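PDB 2FQP: hypothetical protein BP2299 from Bordetella pertussis Tohama I, which is of unknown function but binds a zinc ion through three histidines inside a cupin domain with a double-stranded beta-helix fold. Local coordinates for residues 32-37 / 75-80; 47-52 / 81-86. All coordinates share one frame; numbering follows the deposited sequence.

Contact 1. Residues 32-37 / 75-80; sequences GWHRHS and VEHNVI. With ZN (zinc ion), chain E.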
loop_
_atom_site.group_PDB
_atom_site.type_symbol
_atom_site.label_atom_id
_atom_site.label_comp_id
_atom_site.label_asym_id
_atom_site.label_seq_id
_atom_site.Cartn_x
_atom_site.Cartn_y
_atom_site.Cartn_z
ATOM N N GLY A 32 -16.798 11.082 -5.325
ATOM C CA GLY A 32 -17.306 12.447 -5.155
ATOM C C GLY A 32 -16.114 13.372 -5.047
ATOM O O GLY A 32 -14.985 12.930 -4.765
ATOM N N TRP A 33 -16.336 14.643 -5.299
ATOM C CA TRP A 33 -15.267 15.614 -5.180
ATOM C C TRP A 33 -14.795 15.684 -3.731
ATOM O O TRP A 33 -15.586 15.655 -2.813
ATOM C CB TRP A 33 -15.750 16.990 -5.613
ATOM C CG TRP A 33 -14.637 17.927 -5.967
ATOM C CD1 TRP A 33 -13.979 18.787 -5.132
ATOM C CD2 TRP A 33 -14.061 18.102 -7.265
ATOM N NE1 TRP A 33 -13.016 19.492 -5.836
ATOM C CE2 TRP A 33 -13.071 19.106 -7.153
ATOM C CE3 TRP A 33 -14.314 17.544 -8.513
ATOM C CZ2 TRP A 33 -12.303 19.516 -8.234
ATOM C CZ3 TRP A 33 -13.538 17.981 -9.611
ATOM C CH2 TRP A 33 -12.558 18.941 -9.448
ATOM N N HIS A 34 -13.503 15.857 -3.559
ATOM C CA HIS A 34 -12.877 16.010 -2.258
ATOM C C HIS A 34 -11.533 16.745 -2.403
ATOM O O HIS A 34 -10.960 16.827 -3.502
ATOM C CB HIS A 34 -12.694 14.639 -1.587
ATOM C CG HIS A 34 -11.851 13.682 -2.363
ATOM N ND1 HIS A 34 -12.343 13.016 -3.466
ATOM C CD2 HIS A 34 -10.565 13.272 -2.213
ATOM C CE1 HIS A 34 -11.398 12.217 -3.949
ATOM N NE2 HIS A 34 -10.319 12.341 -3.200
ATOM N N ARG A 35 -11.032 17.257 -1.287
ATOM C CA ARG A 35 -9.737 17.913 -1.238
ATOM C C ARG A 35 -8.837 17.086 -0.316
ATOM O O ARG A 35 -9.239 16.794 0.797
ATOM C CB ARG A 35 -9.843 19.318 -0.657
ATOM C CG ARG A 35 -8.496 20.034 -0.554
ATOM C CD ARG A 35 -8.614 21.466 -0.013
ATOM N NE ARG A 35 -7.408 22.238 -0.306
ATOM C CZ ARG A 35 -6.245 22.118 0.332
ATOM N NH1 ARG A 35 -6.100 21.246 1.323
ATOM N NH2 ARG A 35 -5.210 22.885 -0.032
ATOM N N HIS A 36 -7.627 16.777 -0.749
ATOM C CA HIS A 36 -6.687 16.062 0.108
ATOM C C HIS A 36 -6.010 17.023 1.038
ATOM O O HIS A 36 -5.300 17.906 0.581
ATOM C CB HIS A 36 -5.657 15.348 -0.724
ATOM C CG HIS A 36 -6.194 14.105 -1.313
ATOM N ND1 HIS A 36 -6.191 12.909 -0.628
ATOM C CD2 HIS A 36 -6.858 13.886 -2.472
ATOM C CE1 HIS A 36 -6.810 12.000 -1.361
ATOM N NE2 HIS A 36 -7.217 12.568 -2.487
ATOM N N SER A 37 -6.202 16.798 2.341
ATOM C CA SER A 37 -5.634 17.680 3.385
ATOM C C SER A 37 -4.228 17.265 3.841
ATOM O O SER A 37 -3.540 18.015 4.568
ATOM C CB SER A 37 -6.590 17.720 4.588
ATOM O OG SER A 37 -6.612 16.471 5.230
ATOM N N VAL A 75 -4.457 18.314 -3.544
ATOM C CA VAL A 75 -5.170 17.724 -4.672
ATOM C C VAL A 75 -6.667 17.871 -4.477
ATOM O O VAL A 75 -7.188 17.583 -3.414
ATOM C CB VAL A 75 -4.781 16.219 -4.837
ATOM C CG1 VAL A 75 -5.673 15.537 -5.828
ATOM C CG2 VAL A 75 -3.311 16.128 -5.247
ATOM N N GLU A 76 -7.338 18.355 -5.505
ATOM C CA GLU A 76 -8.817 18.453 -5.533
ATOM C C GLU A 76 -9.260 17.700 -6.738
ATOM O O GLU A 76 -8.819 17.988 -7.845
ATOM C CB GLU A 76 -9.301 19.894 -5.625
ATOM C CG GLU A 76 -8.964 20.739 -4.415
ATOM C CD GLU A 76 -10.006 21.846 -4.136
ATOM O OE1 GLU A 76 -11.135 21.849 -4.724
ATOM O OE2 GLU A 76 -9.672 22.713 -3.307
ATOM N N HIS A 77 -10.104 16.696 -6.536
ATOM C CA HIS A 77 -10.598 15.896 -7.642
ATOM C C HIS A 77 -11.764 14.979 -7.282
ATOM O O HIS A 77 -12.130 14.851 -6.126
ATOM C CB HIS A 77 -9.459 15.033 -8.213
ATOM C CG HIS A 77 -8.887 14.042 -7.246
ATOM N ND1 HIS A 77 -7.772 13.289 -7.558
ATOM C CD2 HIS A 77 -9.244 13.681 -5.993
ATOM C CE1 HIS A 77 -7.486 12.485 -6.554
ATOM N NE2 HIS A 77 -8.351 12.705 -5.582
ATOM N N ASN A 78 -12.324 14.370 -8.327
ATOM C CA ASN A 78 -13.271 13.305 -8.253
ATOM C C ASN A 78 -12.593 12.123 -8.950
ATOM O O ASN A 78 -11.970 12.279 -9.984
ATOM C CB ASN A 78 -14.599 13.635 -8.927
ATOM C CG ASN A 78 -15.590 12.448 -8.879
ATOM O OD1 ASN A 78 -15.673 11.771 -7.873
ATOM N ND2 ASN A 78 -16.302 12.191 -10.000
ATOM N N VAL A 79 -12.698 10.939 -8.370
ATOM C CA VAL A 79 -12.053 9.791 -8.948
ATOM C C VAL A 79 -13.109 8.758 -9.277
ATOM O O VAL A 79 -13.894 8.438 -8.434
ATOM C CB VAL A 79 -11.090 9.133 -7.933
ATOM C CG1 VAL A 79 -10.456 7.880 -8.499
ATOM C CG2 VAL A 79 -10.003 10.105 -7.550
ATOM N N ILE A 80 -13.044 8.219 -10.475
ATOM C CA ILE A 80 -14.049 7.336 -11.019
ATOM C C ILE A 80 -13.402 6.038 -11.480
ATOM O O ILE A 80 -12.327 6.038 -12.087
ATOM C CB ILE A 80 -14.782 7.991 -12.232
ATOM C CG1 ILE A 80 -15.637 9.180 -11.793
ATOM C CG2 ILE A 80 -15.692 6.999 -12.966
ATOM C CD1 ILE A 80 -16.012 10.090 -12.961
HETATM ZN ZN ZN E . -8.529 11.510 -3.639
HETATM O O HOH W 1 -9.053 9.827 -2.022
HETATM O O HOH W 2 -9.728 9.739 -4.388
HETATM O O HOH W 3 -7.236 9.979 -3.990
#
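His34 and His77 form a hydrogen-bonded antiparallel pair and send their imidazoles out on the same face of the sheet, where both meet one zinc ion. Each CG lies between its own backbone N and carbonyl carbon (chi1 60° and 62°), which raises both rings toward the same metal, turned obliquely to one another. His36, just past the end of strand 34-35, brings its ring in so that the NE2 of His77 lies at its edge, in plane. The zinc is held by NE2 of His34 and of His36 at 2.0 Å each and by NE2 of His77 at 2.3 Å. The His77 ring is packed on both faces, with Val79 CG2 over one and Val75 CG1 over the other. His34 is steadied differently: its ND1 donates in the ring plane to Gly32 O at 2.9 Å, leaving NE2 for the metal. Paired backbone bonds between His34 and His77, and His36 N to Val75 O at 2.8 Å, keep the strands in step. On the other face of the sheet, Trp33 lays its six-membered ring over the chain, with the His77 CA 3.9 Å from its centroid in a CH-pi contact. The indole edge points at Glu76: NE1 donates to OE1 at 3.2 Å in a nearly straight bond (173°), reaching OE1 from its anti side, somewhat out of the carboxylate plane. Glu76 OE2 faces Arg35 NE at 3.8 Å, a long salt bridge. Farther along, Asn78 ND2 bonds to Glu53 and Glu30, tying the strand to its surroundings. Because three histidines occupy one face of the zinc and three waters complete six ligands on the opposite face, the water side is probably where an exogenous ligand could replace solvent.

Contact 2. Residues 47-52 / 81-86; sequences TGPLLL and NPSDTE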
loop_
_atom_site.group_PDB
_atom_site.type_symbol
_atom_site.label_atom_id
_atom_site.label_comp_id
_atom_site.label_asym_id
_atom_site.label_seq_id
_atom_site.Cartn_x
_atom_site.Cartn_y
_atom_site.Cartn_z
ATOM N N THR A 47 -5.072 -3.779 -10.913
ATOM C CA THR A 47 -4.467 -3.166 -12.106
ATOM C C THR A 47 -5.599 -2.718 -12.998
ATOM O O THR A 47 -6.493 -3.526 -13.352
ATOM C CB THR A 47 -3.578 -4.160 -12.824
ATOM O OG1 THR A 47 -2.496 -4.508 -11.950
ATOM C CG2 THR A 47 -3.043 -3.590 -14.157
ATOM N N GLY A 48 -5.599 -1.453 -13.365
ATOM C CA GLY A 48 -6.678 -0.936 -14.197
ATOM C C GLY A 48 -6.676 0.562 -14.285
ATOM O O GLY A 48 -5.938 1.211 -13.530
ATOM N N PRO A 49 -7.500 1.118 -15.190
ATOM C CA PRO A 49 -7.605 2.575 -15.352
ATOM C C PRO A 49 -8.447 3.217 -14.227
ATOM O O PRO A 49 -9.390 2.597 -13.692
ATOM C CB PRO A 49 -8.315 2.712 -16.711
ATOM C CG PRO A 49 -9.209 1.525 -16.770
ATOM C CD PRO A 49 -8.370 0.401 -16.136
ATOM N N LEU A 50 -8.096 4.447 -13.868
ATOM C CA LEU A 50 -8.968 5.306 -13.107
ATOM C C LEU A 50 -9.166 6.555 -13.930
ATOM O O LEU A 50 -8.278 6.929 -14.705
ATOM C CB LEU A 50 -8.367 5.680 -11.750
ATOM C CG LEU A 50 -8.413 4.597 -10.661
ATOM C CD1 LEU A 50 -7.915 5.215 -9.406
ATOM C CD2 LEU A 50 -9.762 3.972 -10.464
ATOM N N LEU A 51 -10.334 7.177 -13.773
ATOM C CA LEU A 51 -10.637 8.395 -14.488
ATOM C C LEU A 51 -10.572 9.490 -13.444
ATOM O O LEU A 51 -11.298 9.431 -12.442
ATOM C CB LEU A 51 -12.018 8.295 -15.135
ATOM C CG LEU A 51 -12.531 9.536 -15.867
ATOM C CD1 LEU A 51 -11.558 9.965 -16.929
ATOM C CD2 LEU A 51 -13.884 9.243 -16.493
ATOM N N LEU A 52 -9.677 10.445 -13.643
ATOM C CA LEU A 52 -9.472 11.519 -12.661
ATOM C C LEU A 52 -10.022 12.824 -13.195
ATOM O O LEU A 52 -9.603 13.302 -14.257
ATOM C CB LEU A 52 -8.001 11.676 -12.315
ATOM C CG LEU A 52 -7.252 10.413 -11.911
ATOM C CD1 LEU A 52 -5.737 10.664 -11.923
ATOM C CD2 LEU A 52 -7.746 9.961 -10.560
ATOM N N ASN A 81 -14.073 4.921 -11.217
ATOM C CA ASN A 81 -13.704 3.615 -11.741
ATOM C C ASN A 81 -14.525 3.349 -13.022
ATOM O O ASN A 81 -15.706 3.014 -12.925
ATOM C CB ASN A 81 -14.045 2.532 -10.721
ATOM C CG ASN A 81 -13.811 1.152 -11.242
ATOM O OD1 ASN A 81 -13.053 0.943 -12.204
ATOM N ND2 ASN A 81 -14.449 0.165 -10.598
ATOM N N PRO A 82 -13.901 3.477 -14.195
ATOM C CA PRO A 82 -14.670 3.363 -15.438
ATOM C C PRO A 82 -14.877 1.912 -15.905
ATOM O O PRO A 82 -15.466 1.681 -16.971
ATOM C CB PRO A 82 -13.784 4.092 -16.428
ATOM C CG PRO A 82 -12.389 3.763 -15.977
ATOM C CD PRO A 82 -12.464 3.760 -14.463
ATOM N N SER A 83 -14.391 0.951 -15.134
ATOM C CA SER A 83 -14.408 -0.447 -15.536
ATOM C C SER A 83 -15.668 -1.170 -15.058
ATOM O O SER A 83 -16.432 -0.655 -14.266
ATOM C CB SER A 83 -13.171 -1.168 -15.017
ATOM O OG SER A 83 -12.002 -0.672 -15.649
ATOM N N ASP A 84 -15.825 -2.409 -15.537
ATOM C CA ASP A 84 -16.977 -3.242 -15.256
ATOM C C ASP A 84 -16.791 -4.114 -14.009
ATOM O O ASP A 84 -17.645 -4.956 -13.714
ATOM C CB ASP A 84 -17.235 -4.168 -16.446
ATOM C CG ASP A 84 -17.747 -3.421 -17.672
ATOM O OD1 ASP A 84 -18.489 -2.423 -17.508
ATOM O OD2 ASP A 84 -17.413 -3.850 -18.803
ATOM N N THR A 85 -15.668 -3.927 -13.309
ATOM C CA THR A 85 -15.316 -4.696 -12.168
ATOM C C THR A 85 -14.804 -3.763 -11.082
ATOM O O THR A 85 -14.406 -2.618 -11.355
ATOM C CB THR A 85 -14.183 -5.701 -12.516
ATOM O OG1 THR A 85 -13.100 -5.004 -13.161
ATOM C CG2 THR A 85 -14.718 -6.786 -13.434
ATOM N N GLU A 86 -14.797 -4.285 -9.863
ATOM C CA GLU A 86 -14.436 -3.514 -8.675
ATOM C C GLU A 86 -12.993 -3.122 -8.779
ATOM O O GLU A 86 -12.180 -3.927 -9.245
ATOM C CB GLU A 86 -14.644 -4.361 -7.424
ATOM C CG GLU A 86 -14.359 -3.649 -6.115
ATOM C CD GLU A 86 -14.804 -4.443 -4.909
ATOM O OE1 GLU A 86 -14.703 -5.678 -4.962
ATOM O OE2 GLU A 86 -15.270 -3.831 -3.915
HETATM O O HOH W 4 -10.629 0.402 -13.574
#
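Ser83 turns its OG beside its backbone N, opposite the carbonyl carbon (chi1 -67°), which places OG against the ring of Pro49, 3.7 Å from CG. Asn81 has its CG trans to the backbone N (chi1 175°), and its OD1 comes close to the same spot. A water accepts from the Ser83 hydroxyl, 2.7 Å from OG, and donates to Asn81 OD1 at 2.8 Å and, at an unusually short distance, apparently to Pro49 O. It joins loop and strand where the polar groups do not bond directly. Beside it the two proline rings meet at a slant, CG of Pro49 4.0 Å from CG of Pro82, while Pro82 CD sits 3.4 Å from Pro49 O. Leu50 CD2 approaches Asn81 CA, and the same side chain packs on Phe87 and Phe89. The amide of Asn81 is gripped at both ends: ND2 gives a nearly straight bond (170°) to Thr85 O and a second hydrogen bond to Pro26 O, and OD1 receives Ser83 N from above its carbonyl plane. That last bond makes an Asx turn in the loop that passes from one sheet to the other of the cupin double-stranded beta-helix.

Contacts 1 and 2 lie on neighbouring strands of one sheet, 76-80 and 48-54. Their centres are about 16 Å apart, yet they meet where Ile80 O is 2.8 Å from Leu51 N, a probable hydrogen bond. Val79 provides the apolar link. Its CG1 packs 3.8 Å from Leu50 CD1 and its CG2 3.8 Å from Leu52 CD2. Contact 1 holds the metal, whereas contact 2 lies where strand 76-80 gives way to the loop 81-86; the Leu50 side chain remains about 9 Å from the zinc. Acetate, probably from the crystallisation liquor, lies about 3 Å from the His77 side chain and about 4 Å from that of Leu50, consistent with a pocket near the metal.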